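Local structure of enolase (alpha proteobacterium BAL199, 3UGV) at residues M285-Q290 against V316-I322; G246-I250 against A343-E347; R36-L42 against P54-L60; G71-L75 against D132-W136. The protein is a magnesium-binding member of the enolase superfamily that probably catalyses abstraction of a proton next to a carboxylate, on a substrate not yet established. One frame throughout, in Å; residues are numbered along the deposited sequence.

Interaction 1: residues M285-Q290 against V316-I322; sequences MHQALQ and VAGAWGI
In the helical layer around the enolase-type barrel, helix 282-290 lies against helix 306-320, and the seam is centred on Leu289 and Trp320. The axes of the segments 285-290 and 316-320 run 24° from parallel, 10.7 Å apart at closest, a gap filled by side chains. Leu289 spreads over one face of the indole. Its CB sits above the middle of the ring system, and CD1 makes a CH-pi contact 3.7 Å from the centroid of the five-membered ring of Trp320. The leucine points CG away from its own carbonyl carbon (chi1 -59°), which turns both methyls to the other segment: CD1 also reaches Val316 CG1 at 3.9 Å, while CD2 lies 4.1 Å from CG1 of Ile322, just beyond the helix end. Met285, extended as far as SD, brings that sulfur within 4.4 Å of Ala317 CB. The backbone N of Gln290 approaches the indole obliquely. The seam also meets other copies of the protein: Trp320 meets the ring of His286 of a second subunit, and this chain's own His286 hydrogen-bonds through NE2 to Asp260 of a fourth. Just past Trp320 the helix stops in a Schellman motif, with Gly321 at positive phi and Ile322 N bonded to Ala317 O at 3.1 Å. That turn brings Ile322 back to Leu289. Near-parallel neighbouring helices packed through apolar side chains are characteristic of the helical layer of a beta/alpha barrel.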
loop_
_atom_site.group_PDB
_atom_site.type_symbol
_atom_site.label_atom_id
_atom_site.label_comp_id
_atom_site.label_asym_id
_atom_site.label_seq_id
_atom_site.Cartn_x
_atom_site.Cartn_y
_atom_site.Cartn_z
ATOM N N MET F 285 -10.894 -11.813 13.868
ATOM C CA MET F 285 -10.454 -12.645 12.749
ATOM C C MET F 285 -10.243 -11.794 11.482
ATOM O O MET F 285 -9.242 -11.922 10.764
ATOM C CB MET F 285 -11.482 -13.751 12.451
ATOM C CG MET F 285 -11.046 -14.668 11.288
ATOM S SD MET F 285 -12.257 -15.926 10.843
ATOM C CE MET F 285 -12.029 -17.073 12.186
ATOM N N HIS F 286 -11.200 -10.923 11.215
ATOM C CA HIS F 286 -11.165 -10.068 10.033
ATOM C C HIS F 286 -9.913 -9.167 10.062
ATOM O O HIS F 286 -9.245 -8.972 9.040
ATOM C CB HIS F 286 -12.493 -9.279 9.956
ATOM C CG HIS F 286 -12.387 -7.943 9.289
ATOM N ND1 HIS F 286 -12.286 -7.797 7.921
ATOM C CD2 HIS F 286 -12.404 -6.688 9.802
ATOM C CE1 HIS F 286 -12.231 -6.510 7.622
ATOM N NE2 HIS F 286 -12.297 -5.816 8.747
ATOM N N GLN F 287 -9.572 -8.655 11.243
ATOM C CA GLN F 287 -8.384 -7.814 11.396
ATOM C C GLN F 287 -7.088 -8.599 11.197
ATOM O O GLN F 287 -6.151 -8.111 10.573
ATOM C CB GLN F 287 -8.394 -7.137 12.761
ATOM C CG GLN F 287 -9.559 -6.145 12.938
ATOM C CD GLN F 287 -9.598 -5.555 14.336
ATOM O OE1 GLN F 287 -8.946 -6.071 15.262
ATOM N NE2 GLN F 287 -10.345 -4.460 14.499
ATOM N N ALA F 288 -7.058 -9.827 11.713
ATOM C CA ALA F 288 -5.928 -10.709 11.521
ATOM C C ALA F 288 -5.689 -11.000 10.047
ATOM O O ALA F 288 -4.540 -11.053 9.606
ATOM C CB ALA F 288 -6.129 -12.000 12.280
ATOM N N LEU F 289 -6.771 -11.196 9.295
ATOM C CA LEU F 289 -6.671 -11.511 7.862
ATOM C C LEU F 289 -6.203 -10.288 7.067
ATOM O O LEU F 289 -5.326 -10.395 6.209
ATOM C CB LEU F 289 -8.001 -12.065 7.310
ATOM C CG LEU F 289 -8.497 -13.346 8.002
ATOM C CD1 LEU F 289 -9.797 -13.872 7.414
ATOM C CD2 LEU F 289 -7.438 -14.426 7.954
ATOM N N GLN F 290 -6.758 -9.120 7.373
ATOM C CA GLN F 290 -6.271 -7.887 6.758
ATOM C C GLN F 290 -4.794 -7.685 7.022
ATOM O O GLN F 290 -4.084 -7.138 6.182
ATOM C CB GLN F 290 -7.015 -6.670 7.284
ATOM C CG GLN F 290 -8.454 -6.566 6.835
ATOM C CD GLN F 290 -9.134 -5.379 7.490
ATOM O OE1 GLN F 290 -9.057 -5.208 8.712
ATOM N NE2 GLN F 290 -9.779 -4.534 6.682
ATOM N N VAL F 316 -16.814 -14.754 7.310
ATOM C CA VAL F 316 -15.567 -14.071 6.978
ATOM C C VAL F 316 -14.581 -15.039 6.316
ATOM O O VAL F 316 -14.035 -14.756 5.253
ATOM C CB VAL F 316 -14.887 -13.453 8.215
ATOM C CG1 VAL F 316 -13.586 -12.835 7.812
ATOM C CG2 VAL F 316 -15.780 -12.393 8.875
ATOM N N ALA F 317 -14.371 -16.194 6.938
ATOM C CA ALA F 317 -13.410 -17.168 6.431
ATOM C C ALA F 317 -13.782 -17.558 5.024
ATOM O O ALA F 317 -12.933 -17.597 4.132
ATOM C CB ALA F 317 -13.371 -18.391 7.313
ATOM N N GLY F 318 -15.061 -17.843 4.814
ATOM C CA GLY F 318 -15.529 -18.221 3.494
ATOM C C GLY F 318 -15.186 -17.181 2.442
ATOM O O GLY F 318 -14.676 -17.515 1.376
ATOM N N ALA F 319 -15.471 -15.913 2.732
ATOM C CA ALA F 319 -15.219 -14.847 1.765
ATOM C C ALA F 319 -13.733 -14.780 1.371
ATOM O O ALA F 319 -13.390 -14.630 0.200
ATOM C CB ALA F 319 -15.688 -13.521 2.318
ATOM N N TRP F 320 -12.861 -14.903 2.364
ATOM C CA TRP F 320 -11.425 -14.905 2.152
ATOM C C TRP F 320 -10.938 -16.218 1.543
ATOM O O TRP F 320 -9.869 -16.274 0.938
ATOM C CB TRP F 320 -10.696 -14.683 3.489
ATOM C CG TRP F 320 -10.537 -13.248 3.896
ATOM C CD1 TRP F 320 -11.422 -12.485 4.621
ATOM C CD2 TRP F 320 -9.413 -12.401 3.623
ATOM N NE1 TRP F 320 -10.924 -11.216 4.793
ATOM C CE2 TRP F 320 -9.690 -11.137 4.198
ATOM C CE3 TRP F 320 -8.203 -12.585 2.936
ATOM C CZ2 TRP F 320 -8.801 -10.065 4.114
ATOM C CZ3 TRP F 320 -7.319 -11.521 2.856
ATOM C CH2 TRP F 320 -7.625 -10.274 3.442
ATOM N N GLY F 321 -11.689 -17.293 1.740
ATOM C CA GLY F 321 -11.233 -18.587 1.274
ATOM C C GLY F 321 -10.257 -19.285 2.213
ATOM O O GLY F 321 -9.552 -20.195 1.802
ATOM N N ILE F 322 -10.226 -18.874 3.477
ATOM C CA ILE F 322 -9.277 -19.419 4.446
ATOM C C ILE F 322 -9.831 -20.696 5.056
ATOM O O ILE F 322 -10.948 -20.695 5.554
ATOM C CB ILE F 322 -9.019 -18.432 5.613
ATOM C CG1 ILE F 322 -8.608 -17.063 5.088
ATOM C CG2 ILE F 322 -7.916 -18.950 6.503
ATOM C CD1 ILE F 322 -7.202 -17.023 4.531
#

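Interaction 2: residues G246-I250 against A343-E347; sequences GLEWI and AHWLE
Glu248, Trp249 and Trp345 form the tight part of this contact. The edge of Trp249 points at the face of Trp345 in an offset edge-to-face pair, planes 78° apart, with CZ3 of Trp249 3.6 Å from CD1 of Trp345. Trp249 gets there with CG set between its backbone N and carbonyl carbon (chi1 71°), which swings the indole across to the other segment. Beside it, NE1 of Trp345 donates to OE2 of Glu248 at 2.9 Å. The bond is bent, 148° at the hydrogen, and reaches the oxygen from above the carboxylate plane. Strands 249-251 and 346-348 are not neighbours in a sheet, so these side chains span from one part of the barrel wall to another, near the starts of the strands. Trp249 NE1 hydrogen-bonds to OE1 of Glu251, a magnesium ligand, which makes the indole a second-shell residue of the metal site. A leucine in place of Trp345 would probably leave Glu248 OE2 without this N-H and the edge of Trp249 without a ring face to rest against. The looser side is wet. OE2 of Glu248 and NE2 of His344 stand 3.8 Å apart and are linked by a water, which donates to OE2 at 2.7 Å and lies at the edge of the imidazole, in its plane. His344 also packs on Ala233 of a third subunit.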
loop_
_atom_site.group_PDB
_atom_site.type_symbol
_atom_site.label_atom_id
_atom_site.label_comp_id
_atom_site.label_asym_id
_atom_site.label_seq_id
_atom_site.Cartn_x
_atom_site.Cartn_y
_atom_site.Cartn_z
ATOM N N GLY F 246 7.812 -31.112 6.445
ATOM C CA GLY F 246 6.566 -31.624 5.892
ATOM C C GLY F 246 5.404 -31.638 6.880
ATOM O O GLY F 246 4.502 -32.458 6.757
ATOM N N LEU F 247 5.407 -30.720 7.847
ATOM C CA LEU F 247 4.308 -30.613 8.818
ATOM C C LEU F 247 3.022 -30.143 8.152
ATOM O O LEU F 247 3.063 -29.451 7.128
ATOM C CB LEU F 247 4.669 -29.624 9.926
ATOM C CG LEU F 247 5.963 -29.929 10.669
ATOM C CD1 LEU F 247 6.336 -28.761 11.554
ATOM C CD2 LEU F 247 5.809 -31.236 11.471
ATOM N N GLU F 248 1.884 -30.521 8.728
ATOM C CA GLU F 248 0.585 -30.097 8.214
ATOM C C GLU F 248 0.394 -28.598 8.486
ATOM O O GLU F 248 -0.061 -27.852 7.629
ATOM C CB GLU F 248 -0.535 -30.885 8.875
ATOM C CG GLU F 248 -1.943 -30.378 8.542
ATOM C CD GLU F 248 -2.478 -30.889 7.214
ATOM O OE1 GLU F 248 -1.803 -31.730 6.573
ATOM O OE2 GLU F 248 -3.590 -30.461 6.821
ATOM N N TRP F 249 0.764 -28.158 9.681
ATOM C CA TRP F 249 0.840 -26.730 9.956
ATOM C C TRP F 249 1.650 -26.451 11.197
ATOM O O TRP F 249 1.928 -27.364 11.972
ATOM C CB TRP F 249 -0.552 -26.109 10.099
ATOM C CG TRP F 249 -1.332 -26.468 11.351
ATOM C CD1 TRP F 249 -0.968 -26.244 12.658
ATOM C CD2 TRP F 249 -2.650 -27.033 11.402
ATOM N NE1 TRP F 249 -1.964 -26.673 13.511
ATOM C CE2 TRP F 249 -3.011 -27.145 12.762
ATOM C CE3 TRP F 249 -3.559 -27.458 10.428
ATOM C CZ2 TRP F 249 -4.233 -27.675 13.164
ATOM C CZ3 TRP F 249 -4.769 -27.985 10.834
ATOM C CH2 TRP F 249 -5.093 -28.092 12.187
ATOM N N ILE F 250 2.017 -25.184 11.371
ATOM C CA ILE F 250 2.677 -24.701 12.578
ATOM C C ILE F 250 1.761 -23.699 13.297
ATOM O O ILE F 250 1.292 -22.715 12.701
ATOM C CB ILE F 250 4.005 -24.023 12.232
ATOM C CG1 ILE F 250 4.954 -25.027 11.576
ATOM C CG2 ILE F 250 4.645 -23.399 13.463
ATOM C CD1 ILE F 250 6.112 -24.346 10.876
ATOM N N ALA F 343 -14.671 -25.635 6.012
ATOM C CA ALA F 343 -14.305 -26.612 7.034
ATOM C C ALA F 343 -13.030 -27.339 6.663
ATOM O O ALA F 343 -12.841 -27.748 5.523
ATOM C CB ALA F 343 -15.435 -27.605 7.250
ATOM N N HIS F 344 -12.147 -27.500 7.633
ATOM C CA HIS F 344 -10.851 -28.090 7.355
ATOM C C HIS F 344 -10.635 -29.296 8.277
ATOM O O HIS F 344 -10.900 -30.434 7.883
ATOM C CB HIS F 344 -9.749 -27.020 7.477
ATOM C CG HIS F 344 -8.413 -27.464 6.971
ATOM N ND1 HIS F 344 -7.235 -26.854 7.356
ATOM C CD2 HIS F 344 -8.063 -28.465 6.123
ATOM C CE1 HIS F 344 -6.219 -27.457 6.763
ATOM N NE2 HIS F 344 -6.692 -28.447 6.021
ATOM N N TRP F 345 -10.179 -29.054 9.502
ATOM C CA TRP F 345 -10.000 -30.140 10.474
ATOM C C TRP F 345 -10.773 -29.862 11.752
ATOM O O TRP F 345 -10.917 -28.705 12.176
ATOM C CB TRP F 345 -8.531 -30.304 10.876
ATOM C CG TRP F 345 -7.589 -30.858 9.843
ATOM C CD1 TRP F 345 -6.877 -30.146 8.921
ATOM C CD2 TRP F 345 -7.194 -32.230 9.682
ATOM N NE1 TRP F 345 -6.077 -30.986 8.191
ATOM C CE2 TRP F 345 -6.253 -32.272 8.633
ATOM C CE3 TRP F 345 -7.558 -33.429 10.309
ATOM C CZ2 TRP F 345 -5.665 -33.472 8.195
ATOM C CZ3 TRP F 345 -6.968 -34.620 9.877
ATOM C CH2 TRP F 345 -6.030 -34.627 8.838
ATOM N N LEU F 346 -11.234 -30.935 12.387
ATOM C CA LEU F 346 -11.840 -30.853 13.709
ATOM C C LEU F 346 -10.831 -31.288 14.770
ATOM O O LEU F 346 -10.277 -32.381 14.690
ATOM C CB LEU F 346 -13.067 -31.756 13.782
ATOM C CG LEU F 346 -13.761 -31.673 15.142
ATOM C CD1 LEU F 346 -15.226 -31.341 14.992
ATOM C CD2 LEU F 346 -13.565 -32.941 15.936
ATOM N N GLU F 347 -10.576 -30.443 15.761
ATOM C CA GLU F 347 -9.672 -30.850 16.824
ATOM C C GLU F 347 -10.410 -31.763 17.786
ATOM O O GLU F 347 -11.441 -31.376 18.330
ATOM C CB GLU F 347 -9.129 -29.648 17.593
ATOM C CG GLU F 347 -8.114 -30.044 18.656
ATOM C CD GLU F 347 -7.641 -28.864 19.484
ATOM O OE1 GLU F 347 -6.415 -28.588 19.511
ATOM O OE2 GLU F 347 -8.501 -28.209 20.108
HETATM O O HOH W 1 -4.785 -30.196 4.467
#

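Interaction 3: residues R36-L42 against P54-L60; sequences RPVLLKL and PDWPLIL
Arg36 and Leu60 exchange both backbone hydrogen bonds, as do Val38 with Leu58 and Leu40 with Trp56. Leu42 N then closes the row on Pro54 O at 2.9 Å and 167°. Pro54 O also accepts from a water, which donates to Leu42 O at 2.8 Å as well. The two strands form the long antiparallel hairpin that opens the N-terminal capping domain of this superfamily. Pro37 and Pro57, without N-H groups, occupy non-hydrogen-bonded positions opposite Ile59 and Leu39, where this pairing asks for no donor. Side-chain charges are matched too. Lys41 bends at chi2 (63°) to run alongside Asp55, and its NZ forms a salt bridge to OD1 of Asp55 at 2.8 Å, on the syn side of the carboxylate. With an alanine in place of Asp55, that ammonium is likely to lose its counter-charge, and Leu39 CD2 the carboxylate carbon it lies against. On the face carrying Leu40 and Leu58, their CD1 methyls meet at 3.8 Å, and Leu42 CD2 presses on Trp56 CB at 3.4 Å. Two polar ends turn out of the pair: Arg36 NH1 makes a salt bridge with Glu381, and Trp56 NE1 donates to Glu76.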
loop_
_atom_site.group_PDB
_atom_site.type_symbol
_atom_site.label_atom_id
_atom_site.label_comp_id
_atom_site.label_asym_id
_atom_site.label_seq_id
_atom_site.Cartn_x
_atom_site.Cartn_y
_atom_site.Cartn_z
ATOM N N ARG F 36 -22.574 -25.100 36.844
ATOM C CA ARG F 36 -21.942 -25.943 37.849
ATOM C C ARG F 36 -20.489 -26.206 37.491
ATOM O O ARG F 36 -20.199 -26.815 36.468
ATOM C CB ARG F 36 -22.686 -27.276 37.960
ATOM C CG ARG F 36 -24.104 -27.142 38.490
ATOM C CD ARG F 36 -24.774 -28.494 38.604
ATOM N NE ARG F 36 -25.179 -29.022 37.305
ATOM C CZ ARG F 36 -25.398 -30.310 37.064
ATOM N NH1 ARG F 36 -25.238 -31.203 38.033
ATOM N NH2 ARG F 36 -25.770 -30.710 35.854
ATOM N N PRO F 37 -19.563 -25.752 38.340
ATOM C CA PRO F 37 -18.145 -25.972 38.057
ATOM C C PRO F 37 -17.708 -27.380 38.453
ATOM O O PRO F 37 -18.080 -27.860 39.520
ATOM C CB PRO F 37 -17.459 -24.935 38.951
ATOM C CG PRO F 37 -18.375 -24.810 40.123
ATOM C CD PRO F 37 -19.772 -24.990 39.583
ATOM N N VAL F 38 -16.949 -28.046 37.593
ATOM C CA VAL F 38 -16.336 -29.303 37.985
ATOM C C VAL F 38 -14.866 -29.307 37.598
ATOM O O VAL F 38 -14.404 -28.418 36.889
ATOM C CB VAL F 38 -17.062 -30.533 37.402
ATOM C CG1 VAL F 38 -18.563 -30.317 37.438
ATOM C CG2 VAL F 38 -16.607 -30.810 36.005
ATOM N N LEU F 39 -14.132 -30.298 38.093
ATOM C CA LEU F 39 -12.703 -30.381 37.866
ATOM C C LEU F 39 -12.352 -31.839 37.683
ATOM O O LEU F 39 -12.518 -32.640 38.603
ATOM C CB LEU F 39 -11.926 -29.790 39.051
ATOM C CG LEU F 39 -10.444 -29.477 38.800
ATOM C CD1 LEU F 39 -10.294 -28.230 37.936
ATOM C CD2 LEU F 39 -9.661 -29.309 40.099
ATOM N N LEU F 40 -11.884 -32.191 36.492
ATOM C CA LEU F 40 -11.575 -33.579 36.191
ATOM C C LEU F 40 -10.076 -33.801 36.225
ATOM O O LEU F 40 -9.299 -32.872 36.004
ATOM C CB LEU F 40 -12.124 -33.983 34.823
ATOM C CG LEU F 40 -13.612 -33.756 34.550
ATOM C CD1 LEU F 40 -13.965 -34.296 33.173
ATOM C CD2 LEU F 40 -14.489 -34.396 35.628
ATOM N N LYS F 41 -9.678 -35.034 36.519
ATOM C CA LYS F 41 -8.281 -35.421 36.456
ATOM C C LYS F 41 -8.016 -35.983 35.062
ATOM O O LYS F 41 -8.599 -37.005 34.687
ATOM C CB LYS F 41 -7.971 -36.471 37.523
ATOM C CG LYS F 41 -6.609 -36.295 38.170
ATOM C CD LYS F 41 -6.541 -34.966 38.910
ATOM C CE LYS F 41 -5.200 -34.781 39.605
ATOM N NZ LYS F 41 -5.204 -33.595 40.516
ATOM N N LEU F 42 -7.163 -35.303 34.294
ATOM C CA LEU F 42 -6.855 -35.718 32.918
ATOM C C LEU F 42 -6.166 -37.084 32.838
ATOM O O LEU F 42 -5.337 -37.424 33.685
ATOM C CB LEU F 42 -5.984 -34.672 32.212
ATOM C CG LEU F 42 -6.562 -33.280 31.952
ATOM C CD1 LEU F 42 -5.437 -32.330 31.516
ATOM C CD2 LEU F 42 -7.675 -33.345 30.916
ATOM N N PRO F 54 -2.517 -31.209 35.567
ATOM C CA PRO F 54 -3.251 -32.478 35.591
ATOM C C PRO F 54 -4.762 -32.268 35.624
ATOM O O PRO F 54 -5.520 -33.186 35.298
ATOM C CB PRO F 54 -2.788 -33.109 36.908
ATOM C CG PRO F 54 -2.368 -31.927 37.786
ATOM C CD PRO F 54 -2.314 -30.679 36.925
ATOM N N ASP F 55 -5.183 -31.069 36.013
ATOM C CA ASP F 55 -6.596 -30.765 36.213
ATOM C C ASP F 55 -7.214 -30.077 35.001
ATOM O O ASP F 55 -6.588 -29.233 34.360
ATOM C CB ASP F 55 -6.772 -29.881 37.449
ATOM C CG ASP F 55 -6.216 -30.519 38.699
ATOM O OD1 ASP F 55 -6.514 -31.709 38.943
ATOM O OD2 ASP F 55 -5.471 -29.834 39.432
ATOM N N TRP F 56 -8.453 -30.443 34.701
ATOM C CA TRP F 56 -9.176 -29.857 33.590
ATOM C C TRP F 56 -10.532 -29.379 34.077
ATOM O O TRP F 56 -11.398 -30.186 34.402
ATOM C CB TRP F 56 -9.341 -30.882 32.465
ATOM C CG TRP F 56 -9.854 -30.277 31.196
ATOM C CD1 TRP F 56 -11.052 -30.541 30.567
ATOM C CD2 TRP F 56 -9.197 -29.288 30.406
ATOM N NE1 TRP F 56 -11.163 -29.774 29.432
ATOM C CE2 TRP F 56 -10.042 -28.993 29.316
ATOM C CE3 TRP F 56 -7.976 -28.617 30.515
ATOM C CZ2 TRP F 56 -9.697 -28.064 28.344
ATOM C CZ3 TRP F 56 -7.639 -27.696 29.553
ATOM C CH2 TRP F 56 -8.493 -27.429 28.480
ATOM N N PRO F 57 -10.721 -28.056 34.147
ATOM C CA PRO F 57 -11.987 -27.475 34.614
ATOM C C PRO F 57 -13.067 -27.394 33.526
ATOM O O PRO F 57 -12.760 -27.075 32.381
ATOM C CB PRO F 57 -11.574 -26.071 35.048
ATOM C CG PRO F 57 -10.422 -25.733 34.154
ATOM C CD PRO F 57 -9.701 -27.033 33.870
ATOM N N LEU F 58 -14.313 -27.691 33.892
ATOM C CA LEU F 58 -15.467 -27.530 33.007
ATOM C C LEU F 58 -16.598 -26.820 33.755
ATOM O O LEU F 58 -16.857 -27.113 34.920
ATOM C CB LEU F 58 -15.990 -28.887 32.532
ATOM C CG LEU F 58 -15.045 -29.826 31.800
ATOM C CD1 LEU F 58 -15.647 -31.220 31.693
ATOM C CD2 LEU F 58 -14.703 -29.285 30.427
ATOM N N ILE F 59 -17.265 -25.882 33.096
ATOM C CA ILE F 59 -18.509 -25.344 33.634
ATOM C C ILE F 59 -19.679 -25.953 32.857
ATOM O O ILE F 59 -19.801 -25.757 31.646
ATOM C CB ILE F 59 -18.540 -23.808 33.564
ATOM C CG1 ILE F 59 -17.449 -23.224 34.462
ATOM C CG2 ILE F 59 -19.920 -23.276 33.963
ATOM C CD1 ILE F 59 -17.132 -21.766 34.189
ATOM N N LEU F 60 -20.505 -26.729 33.549
ATOM C CA LEU F 60 -21.694 -27.340 32.955
ATOM C C LEU F 60 -22.860 -26.363 33.024
ATOM O O LEU F 60 -23.162 -25.819 34.081
ATOM C CB LEU F 60 -22.065 -28.631 33.692
ATOM C CG LEU F 60 -21.441 -29.950 33.224
ATOM C CD1 LEU F 60 -19.941 -29.896 33.228
ATOM C CD2 LEU F 60 -21.913 -31.106 34.092
HETATM O O HOH W 2 -3.776 -35.847 35.411
#

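Interaction 4: residues G71-L75 against D132-W136; sequences GRAYL and DMAVW
Tyr74 touches Met133 through its carbonyl O, 3.8 Å from the methyl CE, while its CB leaves the strand away from the helix and its hydroxyl hydrogen-bonds to Glu331. No aromatic face takes part across these two segments. The indole of Trp136 does not touch the strand; the carboxyl carbon of Asp132 lies in its plane at one edge, and Asp132 and Trp136 both bond Ser308. What does meet is small and aliphatic. Ala73 CB lies 3.6 Å from the backbone N of Ala134 and 3.7 Å from Met133 CB, and the CA atoms of Ala73 and Ala134 come within 4.8 Å. At the far end Met133 bends at chi3 (-76°), which curls CE round to 4.1 Å from Leu75 CD2. Gly71 passes Ala134 O with its CA at 3.8 Å; a CB there would clash with that oxygen. Helix 123-142 thus rests on the edge strand of the three-stranded capping-domain sheet, its segment 132-136 roughly antiparallel to the strand at 152°. Beside this contact, Arg72 N hydrogen-bonds to Asp137 OD2 of the same helix. Between the segments themselves the contact is van der Waals and apolar, without hydrogen bonds, and its closeness is consistent with the small size of Gly71, Ala73 and Ala134.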
loop_
_atom_site.group_PDB
_atom_site.type_symbol
_atom_site.label_atom_id
_atom_site.label_comp_id
_atom_site.label_asym_id
_atom_site.label_seq_id
_atom_site.Cartn_x
_atom_site.Cartn_y
_atom_site.Cartn_z
ATOM N N GLY F 71 -31.694 -26.942 27.706
ATOM C CA GLY F 71 -30.551 -26.587 26.890
ATOM C C GLY F 71 -29.280 -26.914 27.652
ATOM O O GLY F 71 -29.117 -26.520 28.806
ATOM N N ARG F 72 -28.376 -27.645 27.014
ATOM C CA ARG F 72 -27.172 -28.096 27.687
ATOM C C ARG F 72 -25.914 -27.854 26.861
ATOM O O ARG F 72 -25.825 -28.271 25.717
ATOM C CB ARG F 72 -27.289 -29.585 28.037
ATOM C CG ARG F 72 -28.256 -29.881 29.176
ATOM C CD ARG F 72 -28.204 -31.344 29.630
ATOM N NE ARG F 72 -28.972 -32.215 28.750
ATOM C CZ ARG F 72 -30.297 -32.291 28.758
ATOM N NH1 ARG F 72 -30.998 -31.541 29.602
ATOM N NH2 ARG F 72 -30.922 -33.107 27.920
ATOM N N ALA F 73 -24.944 -27.177 27.458
ATOM C CA ALA F 73 -23.619 -27.059 26.865
ATOM C C ALA F 73 -22.596 -26.888 27.983
ATOM O O ALA F 73 -22.947 -26.828 29.170
ATOM C CB ALA F 73 -23.566 -25.888 25.912
ATOM N N TYR F 74 -21.325 -26.815 27.623
ATOM C CA TYR F 74 -20.300 -26.660 28.644
ATOM C C TYR F 74 -19.194 -25.720 28.191
ATOM O O TYR F 74 -19.007 -25.485 27.003
ATOM C CB TYR F 74 -19.723 -28.020 29.066
ATOM C CG TYR F 74 -18.990 -28.762 27.969
ATOM C CD1 TYR F 74 -17.643 -28.513 27.707
ATOM C CD2 TYR F 74 -19.637 -29.713 27.205
ATOM C CE1 TYR F 74 -16.970 -29.198 26.707
ATOM C CE2 TYR F 74 -18.977 -30.399 26.199
ATOM C CZ TYR F 74 -17.648 -30.142 25.952
ATOM O OH TYR F 74 -16.997 -30.840 24.951
ATOM N N LEU F 75 -18.478 -25.175 29.162
ATOM C CA LEU F 75 -17.340 -24.319 28.898
ATOM C C LEU F 75 -16.093 -25.036 29.379
ATOM O O LEU F 75 -16.145 -25.800 30.347
ATOM C CB LEU F 75 -17.496 -22.989 29.640
ATOM C CG LEU F 75 -18.425 -21.947 29.024
ATOM C CD1 LEU F 75 -18.771 -20.910 30.050
ATOM C CD2 LEU F 75 -17.744 -21.294 27.849
ATOM N N ASP F 132 -24.601 -18.663 24.819
ATOM C CA ASP F 132 -24.938 -18.824 23.412
ATOM C C ASP F 132 -25.060 -20.297 23.007
ATOM O O ASP F 132 -26.040 -20.689 22.367
ATOM C CB ASP F 132 -23.906 -18.121 22.538
ATOM C CG ASP F 132 -24.307 -18.079 21.073
ATOM O OD1 ASP F 132 -25.174 -17.245 20.716
ATOM O OD2 ASP F 132 -23.745 -18.867 20.275
ATOM N N MET F 133 -24.068 -21.107 23.378
ATOM C CA MET F 133 -24.090 -22.528 23.035
ATOM C C MET F 133 -25.282 -23.255 23.647
ATOM O O MET F 133 -25.973 -24.003 22.961
ATOM C CB MET F 133 -22.787 -23.209 23.438
ATOM C CG MET F 133 -21.625 -22.789 22.577
ATOM S SD MET F 133 -20.111 -23.592 23.096
ATOM C CE MET F 133 -19.709 -22.655 24.565
ATOM N N ALA F 134 -25.514 -23.037 24.938
ATOM C CA ALA F 134 -26.670 -23.621 25.615
ATOM C C ALA F 134 -27.982 -23.218 24.943
ATOM O O ALA F 134 -28.857 -24.050 24.706
ATOM C CB ALA F 134 -26.691 -23.213 27.083
ATOM N N VAL F 135 -28.116 -21.934 24.641
ATOM C CA VAL F 135 -29.356 -21.424 24.076
ATOM C C VAL F 135 -29.620 -21.996 22.681
ATOM O O VAL F 135 -30.759 -22.278 22.312
ATOM C CB VAL F 135 -29.360 -19.883 24.061
ATOM C CG1 VAL F 135 -30.430 -19.351 23.133
ATOM C CG2 VAL F 135 -29.576 -19.370 25.461
ATOM N N TRP F 136 -28.565 -22.184 21.905
ATOM C CA TRP F 136 -28.740 -22.748 20.581
ATOM C C TRP F 136 -29.130 -24.212 20.713
ATOM O O TRP F 136 -29.889 -24.729 19.895
ATOM C CB TRP F 136 -27.460 -22.638 19.757
ATOM C CG TRP F 136 -27.321 -21.377 18.964
ATOM C CD1 TRP F 136 -26.505 -20.320 19.249
ATOM C CD2 TRP F 136 -27.994 -21.046 17.741
ATOM N NE1 TRP F 136 -26.636 -19.351 18.291
ATOM C CE2 TRP F 136 -27.537 -19.770 17.348
ATOM C CE3 TRP F 136 -28.937 -21.700 16.944
ATOM C CZ2 TRP F 136 -27.990 -19.136 16.189
ATOM C CZ3 TRP F 136 -29.391 -21.064 15.787
ATOM C CH2 TRP F 136 -28.915 -19.799 15.423
#

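Interactions 3 and 4 belong to one sheet: strands 52-65 and 71-75 are neighbours, and Ile59 O lies 2.9 Å from Leu75 N, a probable hydrogen bond, so the hairpin and the helix-covered strand form one unit. Interactions 1 and 2 belong to the barrel, their centres about 17 Å apart and nearest atoms about 6 Å apart, with interaction 1 nested inside the chain loop that interaction 2 closes. Interaction 3 lies across the chain's centre from both. Interaction 2 adjoins the metal site of Asp225, Glu251 and Glu277 through the bond from Trp249 to Glu251. The side chains of Trp249, Trp56 and Ile322 lie about 7, 10 and 11 Å, respectively, from a bound magnesium ion.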